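Local coordinates for protein probable thiosulfate sulfurtransferase (Thermus thermophilus, PDB 2EG4) that probably transfers sulfur from thiosulfate to an acceptor such as cyanide, as in other rhodaneses, and carries a bound zinc ion, at residues V8-R13 against S62-Y67; A46-L51 against A115-D120; E69-R74 against V89-E94; H131-D136 against P183-G188. All blocks are in the same frame, centred on the assembly; numbering follows the deposited sequence.

From the N terminus, contact 1 opens at 8-13 and closes at 62-67, pairing the two central strands of the first parallel sheet. Before it closes, the chain has already begun contact 2 at 46-51 on helix 41-57. Contact 2 closes at 115-120, so the two loops cross, and it ties that helix to the loop leading toward the second half. Contact 3, 69-74 with 89-94, starts after contact 1 ends and is nested within contact 2. It ties the turn before helix 73-84 to the edge strand beside 64-67, and probable backbone bonds from L66 to Q90 and W92 join it to contact 1. Contact 4 follows in series, joining the central strands of the second sheet.

Contact 1. Residues V8-R13 against S62-Y67; sequences VLVDTR and SPVVLY
D11 turns its carboxylate away from its own backbone N (chi1 -171°), while the Y67 ring stands between its backbone N and carbonyl carbon (chi1 69°), and these two torsions bring the acid against the phenol. The ring lies with one face over D11 CA, which sits 4.0 Å from its centroid in a CH-pi contact. Its hydroxyl reaches the acid by a short but weak bond, Y67 OH to D11 OD2 at 2.6 Å; L23 N is the stronger partner of that hydroxyl. R13 forms a side-on salt bridge with the same carboxylate, NE to OD1 and NH2 to OD2, each oxygen offering its syn lone pair within the guanidinium plane. The R13 backbone N also bonds D11 OD1 at 3.1 Å, closing an Asx turn as the strand ends, and NH2 has a second acceptor in G21 O. Replacing D11 with an alanine would probably leave the R13 guanidinium without its carboxylate mate, held less firmly, and undo the Asx turn. Strands 8-11 and 64-67 run parallel at the middle of the four-stranded sheet of this rhodanese-like half. Their ladder includes V10 N to V65 O (2.9 Å) and continues past the strand with T12 N to Y67 O (3.0 Å). Beta-branched valines suit this extended backbone. On one face V10 CG2 meets V64 CG1 at 3.6 Å and V10 CB lies alongside L66 CG, and L66 goes on to pack on L75, T78 and A79 of helix 73-84. On the other, where Y67 and D11 also stand, L9 CD2 rests 3.7 Å from V65 CB.

Contact 2. Residues A46-L51 against A115-D120; sequences ALEGGL and AKLRRD
One side-chain hydrogen bond crosses between E48 and L117: the L117 backbone N points almost straight at E48 OE1, 2.8 Å away with an N-H...O angle of 177°. OE1 receives it on the anti lone pair, the one turned away from OE2, and OE2 itself forms a salt bridge with K45. A glutamate suits the place because its chain leaves the helix with CG anti to the backbone N (chi1 -176°) and stays extended, long enough for the carboxylate to reach the passing backbone. K116 NZ stands 5.2 Å from OE1, an opposite charge nearby without direct contact. The contact joins helix 41-57 of the first rhodanese-like half to the loop that runs from strand 89-92 to helix 125-129, toward the second half. That loop is also bound to the end of helix 73-84 through backbone bonds of K116 with G85 and R118 with L84. The other contacts are van der Waals packing. The aliphatic part of the glutamate works here too, E48 CB lying 3.6 Å from L117 CG. Small A115 lets the loop come close to the helix, its CB methyl resting against the carbonyl oxygen E48 O at 3.5 Å and against L51 CB at 3.8 Å. L51 and L117 cross at roughly a right angle, L51 CD1 meeting L117 CD2 at 4.1 Å, while L84 of helix 73-84 touches both L47 and L117.

Contact 3. Residues E69-R74 against V89-E94; sequences EGLTSR and VQLWTE
L71 leans across T93 and ends against L91. Its CB already lies 4.0 Å from T93 CG2. CG is anti to the backbone N (chi1 -171°), which carries the isobutyl end toward the strand. There CD1 touches both T93 CG2 at 3.9 Å and L91 CD1 at 3.8 Å, the two leucines passing obliquely. The L71 side chain also packs on V199 and V203 of helix 195-206, so this apolar patch links the two rhodanese-like halves. T93 suits its place through its methyl: CG2 lies 3.5 Å from G70 O, covering the peptide just before L71. At G70 a side chain would be jammed against the carbonyl oxygen of E69, given the positive phi of 92°, so glycine is called for. Its backbone N bonds T93 O at 3.0 Å, in the carbonyl plane and on a lone pair. A water extends this link, placed 2.6 Å from E69 OE2 and 2.8 Å from T93 O. The contact lies within the beta-alpha-beta crossover made of strand 64-67, helix 73-84 and strand 89-92. It joins the turn leading into the helix, where T72 OG1 caps L75 N, to the residues at and just past the end of the returning strand. The direct link is thus one backbone bond beside a small group of methyls, with carboxylates at its rim: E69 lies near E97 and, less closely, E94, and such like charges would probably raise the pKa of the E69 carboxylate.

Contact 4. Residues H131-D136 against P183-G188; sequences HPLLLD and PGQEVG
H131 lays one face of its imidazole over G188, whose CA sits 4.1 Å from the ring centroid in a CH-pi contact displaced toward the rim. The ring gets there because CG is anti to the backbone N (chi1 -159°), and its rotation is fixed from within its own segment: ND1 accepts the L133 backbone N at 2.9 Å, exactly in the ring plane. At the far edge NE2 meets a water at 3.0 Å, and that water also reaches E186 OE1. An alanine in place of H131 would probably strip the L133 N-H of its acceptor and open a gap above G188. A beta-carbon on G188 would clash with L134 CD2 and crowd H131 CD2, so it is probably the glycine that lets the ring lie this close. Strands 134-136 and 186-190 are parallel neighbours at the centre of the second four-stranded sheet, the counterpart in this rhodanese-like half of the pairing between 8-11 and 64-67. G188 bonds through both its backbone N and its backbone O: its N meets L133 O at 2.9 Å, nearly in line with the carbonyl, and its O takes the L135 N at 2.8 Å, tilted 32° from the carbonyl plane. Apolar contacts add to the pairing: L135 CD1 presses on V187 CG1 at 3.5 Å, and L133 CG approaches the same methyl. The L133 and Q185 side chains cross at about a right angle, L133 CD2 meeting Q185 NE2 at 3.3 Å, while Q185 OE1 bonds weakly to Q182 N.

Contact 1. Residues V8-R13 against S62-Y67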
loop_
_atom_site.group_PDB
_atom_site.type_symbol
_atom_site.label_atom_id
_atom_site.label_comp_id
_atom_site.label_asym_id
_atom_site.label_seq_id
_atom_site.Cartn_x
_atom_site.Cartn_y
_atom_site.Cartn_z
ATOM N N VAL A 8 13.451 -9.667 -8.477
ATOM C CA VAL A 8 12.481 -9.749 -9.546
ATOM C C VAL A 8 11.980 -8.316 -9.537
ATOM O O VAL A 8 11.681 -7.752 -8.475
ATOM C CB VAL A 8 11.314 -10.704 -9.239
ATOM C CG1 VAL A 8 10.233 -10.552 -10.310
ATOM C CG2 VAL A 8 11.821 -12.151 -9.246
ATOM N N LEU A 9 11.914 -7.725 -10.718
ATOM C CA LEU A 9 11.463 -6.347 -10.843
ATOM C C LEU A 9 9.976 -6.285 -11.196
ATOM O O LEU A 9 9.498 -7.045 -12.024
ATOM C CB LEU A 9 12.275 -5.665 -11.948
ATOM C CG LEU A 9 13.767 -5.578 -11.645
ATOM C CD1 LEU A 9 14.553 -5.209 -12.911
ATOM C CD2 LEU A 9 13.986 -4.572 -10.558
ATOM N N VAL A 10 9.260 -5.367 -10.544
ATOM C CA VAL A 10 7.831 -5.146 -10.785
ATOM C C VAL A 10 7.635 -3.658 -11.078
ATOM O O VAL A 10 7.989 -2.810 -10.279
ATOM C CB VAL A 10 6.986 -5.562 -9.559
ATOM C CG1 VAL A 10 5.502 -5.179 -9.763
ATOM C CG2 VAL A 10 7.146 -7.078 -9.365
ATOM N N ASP A 11 7.069 -3.386 -12.250
ATOM C CA ASP A 11 6.818 -2.043 -12.783
ATOM C C ASP A 11 5.348 -1.711 -12.494
ATOM O O ASP A 11 4.459 -2.364 -13.047
ATOM C CB ASP A 11 7.049 -2.135 -14.298
ATOM C CG ASP A 11 7.051 -0.787 -15.001
ATOM O OD1 ASP A 11 6.322 0.139 -14.574
ATOM O OD2 ASP A 11 7.787 -0.682 -16.019
ATOM N N THR A 12 5.084 -0.697 -11.660
ATOM C CA THR A 12 3.688 -0.372 -11.315
ATOM C C THR A 12 3.069 0.756 -12.141
ATOM O O THR A 12 1.990 1.252 -11.824
ATOM C CB THR A 12 3.573 -0.053 -9.803
ATOM O OG1 THR A 12 4.200 1.197 -9.502
ATOM C CG2 THR A 12 4.311 -1.111 -9.005
ATOM N N ARG A 13 3.745 1.160 -13.210
ATOM C CA ARG A 13 3.230 2.219 -14.067
ATOM C C ARG A 13 2.076 1.710 -14.920
ATOM O O ARG A 13 1.856 0.503 -15.036
ATOM C CB ARG A 13 4.346 2.721 -14.999
ATOM C CG ARG A 13 5.530 3.316 -14.244
ATOM C CD ARG A 13 6.630 3.730 -15.246
ATOM N NE ARG A 13 7.149 2.547 -15.949
ATOM C CZ ARG A 13 7.794 2.589 -17.116
ATOM N NH1 ARG A 13 8.004 3.756 -17.728
ATOM N NH2 ARG A 13 8.221 1.468 -17.682
ATOM N N SER A 62 11.256 -13.410 -3.298
ATOM C CA SER A 62 12.084 -12.382 -2.673
ATOM C C SER A 62 13.501 -12.414 -3.233
ATOM O O SER A 62 14.055 -13.487 -3.499
ATOM C CB SER A 62 12.162 -12.579 -1.167
ATOM O OG SER A 62 10.896 -12.455 -0.565
ATOM N N PRO A 63 14.121 -11.236 -3.402
ATOM C CA PRO A 63 13.558 -9.920 -3.098
ATOM C C PRO A 63 12.871 -9.356 -4.331
ATOM O O PRO A 63 13.214 -9.708 -5.463
ATOM C CB PRO A 63 14.794 -9.110 -2.728
ATOM C CG PRO A 63 15.782 -9.610 -3.746
ATOM C CD PRO A 63 15.553 -11.124 -3.744
ATOM N N VAL A 64 11.883 -8.499 -4.110
ATOM C CA VAL A 64 11.175 -7.873 -5.219
ATOM C C VAL A 64 11.429 -6.376 -5.149
ATOM O O VAL A 64 11.344 -5.759 -4.085
ATOM C CB VAL A 64 9.636 -8.127 -5.161
ATOM C CG1 VAL A 64 8.915 -7.304 -6.272
ATOM C CG2 VAL A 64 9.361 -9.610 -5.357
ATOM N N VAL A 65 11.777 -5.790 -6.289
ATOM C CA VAL A 65 12.004 -4.355 -6.339
ATOM C C VAL A 65 10.894 -3.768 -7.198
ATOM O O VAL A 65 10.780 -4.105 -8.371
ATOM C CB VAL A 65 13.368 -3.989 -6.989
ATOM C CG1 VAL A 65 13.461 -2.478 -7.171
ATOM C CG2 VAL A 65 14.516 -4.442 -6.071
ATOM N N LEU A 66 10.068 -2.913 -6.600
ATOM C CA LEU A 66 8.983 -2.300 -7.366
ATOM C C LEU A 66 9.378 -0.879 -7.761
ATOM O O LEU A 66 9.924 -0.133 -6.945
ATOM C CB LEU A 66 7.686 -2.250 -6.554
ATOM C CG LEU A 66 7.103 -3.603 -6.103
ATOM C CD1 LEU A 66 7.606 -3.932 -4.685
ATOM C CD2 LEU A 66 5.569 -3.534 -6.118
ATOM N N TYR A 67 9.091 -0.485 -8.998
ATOM C CA TYR A 67 9.457 0.861 -9.405
ATOM C C TYR A 67 8.325 1.591 -10.133
ATOM O O TYR A 67 7.454 0.973 -10.741
ATOM C CB TYR A 67 10.733 0.833 -10.281
ATOM C CG TYR A 67 10.565 0.202 -11.653
ATOM C CD1 TYR A 67 10.141 0.960 -12.754
ATOM C CD2 TYR A 67 10.840 -1.154 -11.854
ATOM C CE1 TYR A 67 9.994 0.377 -14.024
ATOM C CE2 TYR A 67 10.707 -1.749 -13.123
ATOM C CZ TYR A 67 10.280 -0.976 -14.199
ATOM O OH TYR A 67 10.152 -1.557 -15.444
#

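Contact 2. Residues A46-L51 against A115-D120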
loop_
_atom_site.group_PDB
_atom_site.type_symbol
_atom_site.label_atom_id
_atom_site.label_comp_id
_atom_site.label_asym_id
_atom_site.label_seq_id
_atom_site.Cartn_x
_atom_site.Cartn_y
_atom_site.Cartn_z
ATOM N N ALA A 46 -8.527 -15.727 2.087
ATOM C CA ALA A 46 -8.821 -15.540 0.658
ATOM C C ALA A 46 -7.762 -14.582 0.069
ATOM O O ALA A 46 -7.239 -14.805 -1.023
ATOM C CB ALA A 46 -10.221 -14.954 0.491
ATOM N N LEU A 47 -7.433 -13.534 0.815
ATOM C CA LEU A 47 -6.424 -12.582 0.336
ATOM C C LEU A 47 -5.075 -13.267 0.209
ATOM O O LEU A 47 -4.372 -13.101 -0.784
ATOM C CB LEU A 47 -6.326 -11.402 1.293
ATOM C CG LEU A 47 -5.193 -10.405 1.014
ATOM C CD1 LEU A 47 -5.282 -9.856 -0.431
ATOM C CD2 LEU A 47 -5.348 -9.273 1.997
ATOM N N GLU A 48 -4.705 -14.038 1.219
ATOM C CA GLU A 48 -3.435 -14.753 1.170
ATOM C C GLU A 48 -3.403 -15.706 -0.025
ATOM O O GLU A 48 -2.385 -15.793 -0.706
ATOM C CB GLU A 48 -3.229 -15.512 2.484
ATOM C CG GLU A 48 -1.904 -16.241 2.616
ATOM C CD GLU A 48 -1.807 -16.984 3.936
ATOM O OE1 GLU A 48 -1.204 -16.445 4.891
ATOM O OE2 GLU A 48 -2.349 -18.110 4.016
ATOM N N GLY A 49 -4.515 -16.411 -0.284
ATOM C CA GLY A 49 -4.567 -17.334 -1.414
ATOM C C GLY A 49 -4.448 -16.604 -2.742
ATOM O O GLY A 49 -3.780 -17.079 -3.672
ATOM N N GLY A 50 -5.096 -15.449 -2.826
ATOM C CA GLY A 50 -5.053 -14.639 -4.038
ATOM C C GLY A 50 -3.632 -14.146 -4.287
ATOM O O GLY A 50 -3.175 -14.088 -5.439
ATOM N N LEU A 51 -2.925 -13.797 -3.216
ATOM C CA LEU A 51 -1.538 -13.352 -3.365
ATOM C C LEU A 51 -0.675 -14.535 -3.807
ATOM O O LEU A 51 0.202 -14.383 -4.642
ATOM C CB LEU A 51 -1.015 -12.760 -2.059
ATOM C CG LEU A 51 -1.643 -11.402 -1.708
ATOM C CD1 LEU A 51 -1.351 -11.004 -0.263
ATOM C CD2 LEU A 51 -1.072 -10.333 -2.644
ATOM N N ALA A 115 2.286 -17.450 -0.556
ATOM C CA ALA A 115 2.171 -16.272 0.285
ATOM C C ALA A 115 1.898 -16.662 1.729
ATOM O O ALA A 115 1.281 -17.688 1.995
ATOM C CB ALA A 115 1.045 -15.368 -0.231
ATOM N N LYS A 116 2.375 -15.832 2.648
ATOM C CA LYS A 116 2.172 -16.018 4.084
ATOM C C LYS A 116 1.865 -14.615 4.595
ATOM O O LYS A 116 2.751 -13.751 4.628
ATOM C CB LYS A 116 3.442 -16.550 4.752
ATOM C CG LYS A 116 3.287 -16.825 6.235
ATOM C CD LYS A 116 2.307 -17.956 6.468
ATOM C CE LYS A 116 2.222 -18.327 7.936
ATOM N NZ LYS A 116 1.433 -19.576 8.141
ATOM N N LEU A 117 0.619 -14.370 4.992
ATOM C CA LEU A 117 0.241 -13.033 5.448
ATOM C C LEU A 117 1.033 -12.440 6.586
ATOM O O LEU A 117 1.211 -13.053 7.638
ATOM C CB LEU A 117 -1.229 -12.968 5.858
ATOM C CG LEU A 117 -2.337 -12.910 4.813
ATOM C CD1 LEU A 117 -3.610 -12.422 5.510
ATOM C CD2 LEU A 117 -1.981 -11.963 3.672
ATOM N N ARG A 118 1.467 -11.207 6.382
ATOM C CA ARG A 118 2.196 -10.487 7.407
ATOM C C ARG A 118 1.131 -9.668 8.138
ATOM O O ARG A 118 0.986 -8.477 7.893
ATOM C CB ARG A 118 3.230 -9.576 6.745
ATOM C CG ARG A 118 4.526 -9.479 7.511
ATOM C CD ARG A 118 5.566 -8.662 6.761
ATOM N NE ARG A 118 5.991 -9.287 5.514
ATOM C CZ ARG A 118 7.239 -9.248 5.059
ATOM N NH1 ARG A 118 8.176 -8.614 5.755
ATOM N NH2 ARG A 118 7.556 -9.843 3.917
ATOM N N ARG A 119 0.368 -10.311 9.031
ATOM C CA ARG A 119 -0.698 -9.615 9.744
ATOM C C ARG A 119 -0.204 -8.378 10.464
ATOM O O ARG A 119 -0.963 -7.434 10.671
ATOM C CB ARG A 119 -1.392 -10.538 10.764
ATOM C CG ARG A 119 -2.447 -11.465 10.174
ATOM C CD ARG A 119 -3.631 -10.689 9.590
ATOM N NE ARG A 119 -4.406 -9.969 10.605
ATOM C CZ ARG A 119 -5.199 -10.544 11.505
ATOM N NH1 ARG A 119 -5.340 -11.864 11.531
ATOM N NH2 ARG A 119 -5.849 -9.796 12.387
ATOM N N ASP A 120 1.072 -8.383 10.841
ATOM C CA ASP A 120 1.643 -7.241 11.551
ATOM C C ASP A 120 1.643 -5.948 10.732
ATOM O O ASP A 120 1.685 -4.843 11.284
ATOM C CB ASP A 120 3.072 -7.565 12.046
ATOM C CG ASP A 120 3.969 -8.150 10.966
ATOM O OD1 ASP A 120 3.667 -9.264 10.474
ATOM O OD2 ASP A 120 4.989 -7.509 10.613
#

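Contact 3. Residues E69-R74 against V89-E94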
loop_
_atom_site.group_PDB
_atom_site.type_symbol
_atom_site.label_atom_id
_atom_site.label_comp_id
_atom_site.label_asym_id
_atom_site.label_seq_id
_atom_site.Cartn_x
_atom_site.Cartn_y
_atom_site.Cartn_z
ATOM N N GLU A 69 7.387 6.080 -11.427
ATOM C CA GLU A 69 7.940 7.415 -11.578
ATOM C C GLU A 69 7.507 8.222 -10.355
ATOM O O GLU A 69 6.422 8.820 -10.327
ATOM C CB GLU A 69 7.423 8.025 -12.876
ATOM C CG GLU A 69 8.049 9.393 -13.212
ATOM C CD GLU A 69 9.560 9.340 -13.105
ATOM O OE1 GLU A 69 10.164 8.426 -13.706
ATOM O OE2 GLU A 69 10.148 10.203 -12.411
ATOM N N GLY A 70 8.366 8.207 -9.349
ATOM C CA GLY A 70 8.066 8.902 -8.109
ATOM C C GLY A 70 7.378 7.977 -7.122
ATOM O O GLY A 70 7.026 6.831 -7.445
ATOM N N LEU A 71 7.168 8.481 -5.909
ATOM C CA LEU A 71 6.530 7.696 -4.854
ATOM C C LEU A 71 5.019 7.793 -4.998
ATOM O O LEU A 71 4.354 8.516 -4.258
ATOM C CB LEU A 71 6.962 8.236 -3.490
ATOM C CG LEU A 71 6.569 7.400 -2.269
ATOM C CD1 LEU A 71 7.325 6.085 -2.201
ATOM C CD2 LEU A 71 6.879 8.246 -1.016
ATOM N N THR A 72 4.481 7.018 -5.931
ATOM C CA THR A 72 3.060 7.037 -6.241
ATOM C C THR A 72 2.207 6.155 -5.333
ATOM O O THR A 72 2.705 5.220 -4.691
ATOM C CB THR A 72 2.844 6.589 -7.679
ATOM O OG1 THR A 72 3.179 5.202 -7.764
ATOM C CG2 THR A 72 3.753 7.367 -8.633
ATOM N N SER A 73 0.912 6.460 -5.274
ATOM C CA SER A 73 0.034 5.667 -4.439
ATOM C C SER A 73 -0.116 4.284 -5.090
ATOM O O SER A 73 -0.240 3.295 -4.380
ATOM C CB SER A 73 -1.333 6.350 -4.261
ATOM O OG SER A 73 -2.054 6.377 -5.468
ATOM N N ARG A 74 -0.064 4.211 -6.419
ATOM C CA ARG A 74 -0.178 2.889 -7.055
ATOM C C ARG A 74 1.065 2.047 -6.732
ATOM O O ARG A 74 0.954 0.856 -6.486
ATOM C CB ARG A 74 -0.410 2.990 -8.574
ATOM C CG ARG A 74 0.746 3.529 -9.354
ATOM C CD ARG A 74 0.335 3.919 -10.784
ATOM N NE ARG A 74 1.431 4.662 -11.384
ATOM C CZ ARG A 74 1.312 5.671 -12.237
ATOM N NH1 ARG A 74 0.113 6.106 -12.619
ATOM N NH2 ARG A 74 2.411 6.235 -12.729
ATOM N N VAL A 89 10.325 -6.659 0.007
ATOM C CA VAL A 89 10.146 -5.662 -1.046
ATOM C C VAL A 89 10.922 -4.386 -0.845
ATOM O O VAL A 89 11.240 -3.994 0.289
ATOM C CB VAL A 89 8.634 -5.279 -1.203
ATOM C CG1 VAL A 89 7.835 -6.513 -1.551
ATOM C CG2 VAL A 89 8.098 -4.665 0.087
ATOM N N GLN A 90 11.230 -3.728 -1.960
ATOM C CA GLN A 90 11.937 -2.461 -1.925
ATOM C C GLN A 90 11.306 -1.563 -2.981
ATOM O O GLN A 90 10.930 -2.045 -4.043
ATOM C CB GLN A 90 13.417 -2.675 -2.246
ATOM C CG GLN A 90 14.261 -1.428 -2.179
ATOM C CD GLN A 90 15.738 -1.754 -2.329
ATOM O OE1 GLN A 90 16.218 -2.749 -1.779
ATOM N NE2 GLN A 90 16.463 -0.921 -3.067
ATOM N N LEU A 91 11.189 -0.275 -2.672
ATOM C CA LEU A 91 10.625 0.714 -3.589
ATOM C C LEU A 91 11.783 1.416 -4.312
ATOM O O LEU A 91 12.819 1.699 -3.707
ATOM C CB LEU A 91 9.826 1.765 -2.815
ATOM C CG LEU A 91 8.622 1.317 -1.982
ATOM C CD1 LEU A 91 8.116 2.498 -1.161
ATOM C CD2 LEU A 91 7.535 0.793 -2.894
ATOM N N TRP A 92 11.578 1.741 -5.585
ATOM C CA TRP A 92 12.595 2.422 -6.387
ATOM C C TRP A 92 11.818 3.487 -7.163
ATOM O O TRP A 92 11.102 3.169 -8.107
ATOM C CB TRP A 92 13.229 1.397 -7.316
ATOM C CG TRP A 92 14.427 1.887 -8.063
ATOM C CD1 TRP A 92 15.107 3.043 -7.850
ATOM C CD2 TRP A 92 15.112 1.193 -9.108
ATOM N NE1 TRP A 92 16.192 3.115 -8.704
ATOM C CE2 TRP A 92 16.217 1.993 -9.485
ATOM C CE3 TRP A 92 14.904 -0.027 -9.760
ATOM C CZ2 TRP A 92 17.112 1.611 -10.490
ATOM C CZ3 TRP A 92 15.800 -0.417 -10.765
ATOM C CH2 TRP A 92 16.889 0.406 -11.118
ATOM N N THR A 93 11.971 4.745 -6.763
ATOM C CA THR A 93 11.206 5.844 -7.347
ATOM C C THR A 93 11.922 6.741 -8.343
ATOM O O THR A 93 11.306 7.574 -8.983
ATOM C CB THR A 93 10.634 6.759 -6.242
ATOM O OG1 THR A 93 11.718 7.313 -5.479
ATOM C CG2 THR A 93 9.703 5.974 -5.305
ATOM N N GLU A 94 13.228 6.573 -8.460
ATOM C CA GLU A 94 13.993 7.412 -9.377
ATOM C C GLU A 94 15.322 6.739 -9.640
ATOM O O GLU A 94 15.900 6.151 -8.729
ATOM C CB GLU A 94 14.207 8.796 -8.745
ATOM C CG GLU A 94 15.616 9.129 -8.294
ATOM C CD GLU A 94 16.544 9.436 -9.458
ATOM O OE1 GLU A 94 16.107 10.133 -10.402
ATOM O OE2 GLU A 94 17.713 8.995 -9.428
HETATM O O HOH W 1 11.602 10.073 -10.240
HETATM O O HOH W 2 13.261 11.273 -11.879
#

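Contact 4. Residues H131-D136 against P183-G188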
loop_
_atom_site.group_PDB
_atom_site.type_symbol
_atom_site.label_atom_id
_atom_site.label_comp_id
_atom_site.label_asym_id
_atom_site.label_seq_id
_atom_site.Cartn_x
_atom_site.Cartn_y
_atom_site.Cartn_z
ATOM N N HIS A 131 -7.669 1.087 17.730
ATOM C CA HIS A 131 -6.339 1.671 17.706
ATOM C C HIS A 131 -6.318 3.033 18.400
ATOM O O HIS A 131 -7.181 3.870 18.171
ATOM C CB HIS A 131 -5.853 1.808 16.261
ATOM C CG HIS A 131 -4.367 1.906 16.134
ATOM N ND1 HIS A 131 -3.643 2.970 16.632
ATOM C CD2 HIS A 131 -3.465 1.069 15.569
ATOM C CE1 HIS A 131 -2.360 2.782 16.376
ATOM N NE2 HIS A 131 -2.225 1.638 15.730
ATOM N N PRO A 132 -5.321 3.262 19.263
ATOM C CA PRO A 132 -5.209 4.533 19.989
ATOM C C PRO A 132 -4.765 5.717 19.164
ATOM O O PRO A 132 -4.994 6.867 19.554
ATOM C CB PRO A 132 -4.212 4.212 21.096
ATOM C CG PRO A 132 -3.308 3.221 20.439
ATOM C CD PRO A 132 -4.278 2.316 19.689
ATOM N N LEU A 133 -4.122 5.457 18.029
ATOM C CA LEU A 133 -3.652 6.550 17.188
ATOM C C LEU A 133 -3.770 6.225 15.709
ATOM O O LEU A 133 -2.872 5.633 15.110
ATOM C CB LEU A 133 -2.207 6.901 17.527
ATOM C CG LEU A 133 -1.562 8.021 16.694
ATOM C CD1 LEU A 133 -2.529 9.187 16.496
ATOM C CD2 LEU A 133 -0.291 8.468 17.392
ATOM N N LEU A 134 -4.888 6.655 15.145
ATOM C CA LEU A 134 -5.196 6.434 13.750
ATOM C C LEU A 134 -5.046 7.733 13.018
ATOM O O LEU A 134 -5.711 8.713 13.354
ATOM C CB LEU A 134 -6.647 6.007 13.575
ATOM C CG LEU A 134 -7.036 4.555 13.401
ATOM C CD1 LEU A 134 -8.515 4.508 13.070
ATOM C CD2 LEU A 134 -6.206 3.928 12.276
ATOM N N LEU A 135 -4.190 7.733 12.006
ATOM C CA LEU A 135 -4.010 8.911 11.178
ATOM C C LEU A 135 -4.758 8.732 9.865
ATOM O O LEU A 135 -4.553 7.739 9.147
ATOM C CB LEU A 135 -2.527 9.143 10.868
ATOM C CG LEU A 135 -1.669 9.319 12.117
ATOM C CD1 LEU A 135 -0.236 9.584 11.698
ATOM C CD2 LEU A 135 -2.233 10.481 12.942
ATOM N N ASP A 136 -5.639 9.687 9.579
ATOM C CA ASP A 136 -6.415 9.726 8.344
ATOM C C ASP A 136 -5.530 10.559 7.405
ATOM O O ASP A 136 -5.339 11.769 7.631
ATOM C CB ASP A 136 -7.721 10.450 8.615
ATOM C CG ASP A 136 -8.641 10.487 7.426
ATOM O OD1 ASP A 136 -8.160 10.461 6.268
ATOM O OD2 ASP A 136 -9.867 10.537 7.659
ATOM N N PRO A 183 10.297 7.040 16.954
ATOM C CA PRO A 183 10.575 5.649 16.602
ATOM C C PRO A 183 9.951 4.664 17.580
ATOM O O PRO A 183 9.893 4.919 18.786
ATOM C CB PRO A 183 12.097 5.595 16.609
ATOM C CG PRO A 183 12.466 6.958 16.112
ATOM C CD PRO A 183 11.526 7.855 16.885
ATOM N N GLY A 184 9.467 3.548 17.046
ATOM C CA GLY A 184 8.865 2.525 17.872
ATOM C C GLY A 184 7.398 2.711 18.192
ATOM O O GLY A 184 6.758 1.774 18.661
ATOM N N GLN A 185 6.865 3.905 17.944
ATOM C CA GLN A 185 5.463 4.200 18.217
ATOM C C GLN A 185 4.496 3.517 17.257
ATOM O O GLN A 185 4.724 3.504 16.047
ATOM C CB GLN A 185 5.219 5.712 18.157
ATOM C CG GLN A 185 3.802 6.116 18.524
ATOM C CD GLN A 185 3.688 7.587 18.874
ATOM O OE1 GLN A 185 4.678 8.318 18.852
ATOM N NE2 GLN A 185 2.475 8.029 19.205
ATOM N N GLU A 186 3.420 2.966 17.814
ATOM C CA GLU A 186 2.384 2.294 17.030
ATOM C C GLU A 186 1.473 3.345 16.414
ATOM O O GLU A 186 0.849 4.135 17.121
ATOM C CB GLU A 186 1.537 1.384 17.920
ATOM C CG GLU A 186 2.252 0.157 18.434
ATOM C CD GLU A 186 2.499 -0.875 17.346
ATOM O OE1 GLU A 186 1.649 -0.994 16.431
ATOM O OE2 GLU A 186 3.534 -1.567 17.417
ATOM N N VAL A 187 1.381 3.340 15.094
ATOM C CA VAL A 187 0.544 4.311 14.405
ATOM C C VAL A 187 -0.228 3.577 13.329
ATOM O O VAL A 187 0.339 2.757 12.619
ATOM C CB VAL A 187 1.401 5.386 13.723
ATOM C CG1 VAL A 187 0.502 6.469 13.117
ATOM C CG2 VAL A 187 2.374 5.985 14.734
ATOM N N GLY A 188 -1.517 3.856 13.240
ATOM C CA GLY A 188 -2.332 3.234 12.214
ATOM C C GLY A 188 -2.585 4.316 11.182
ATOM O O GLY A 188 -2.613 5.505 11.509
HETATM O O HOH W 3 0.226 0.426 14.567
#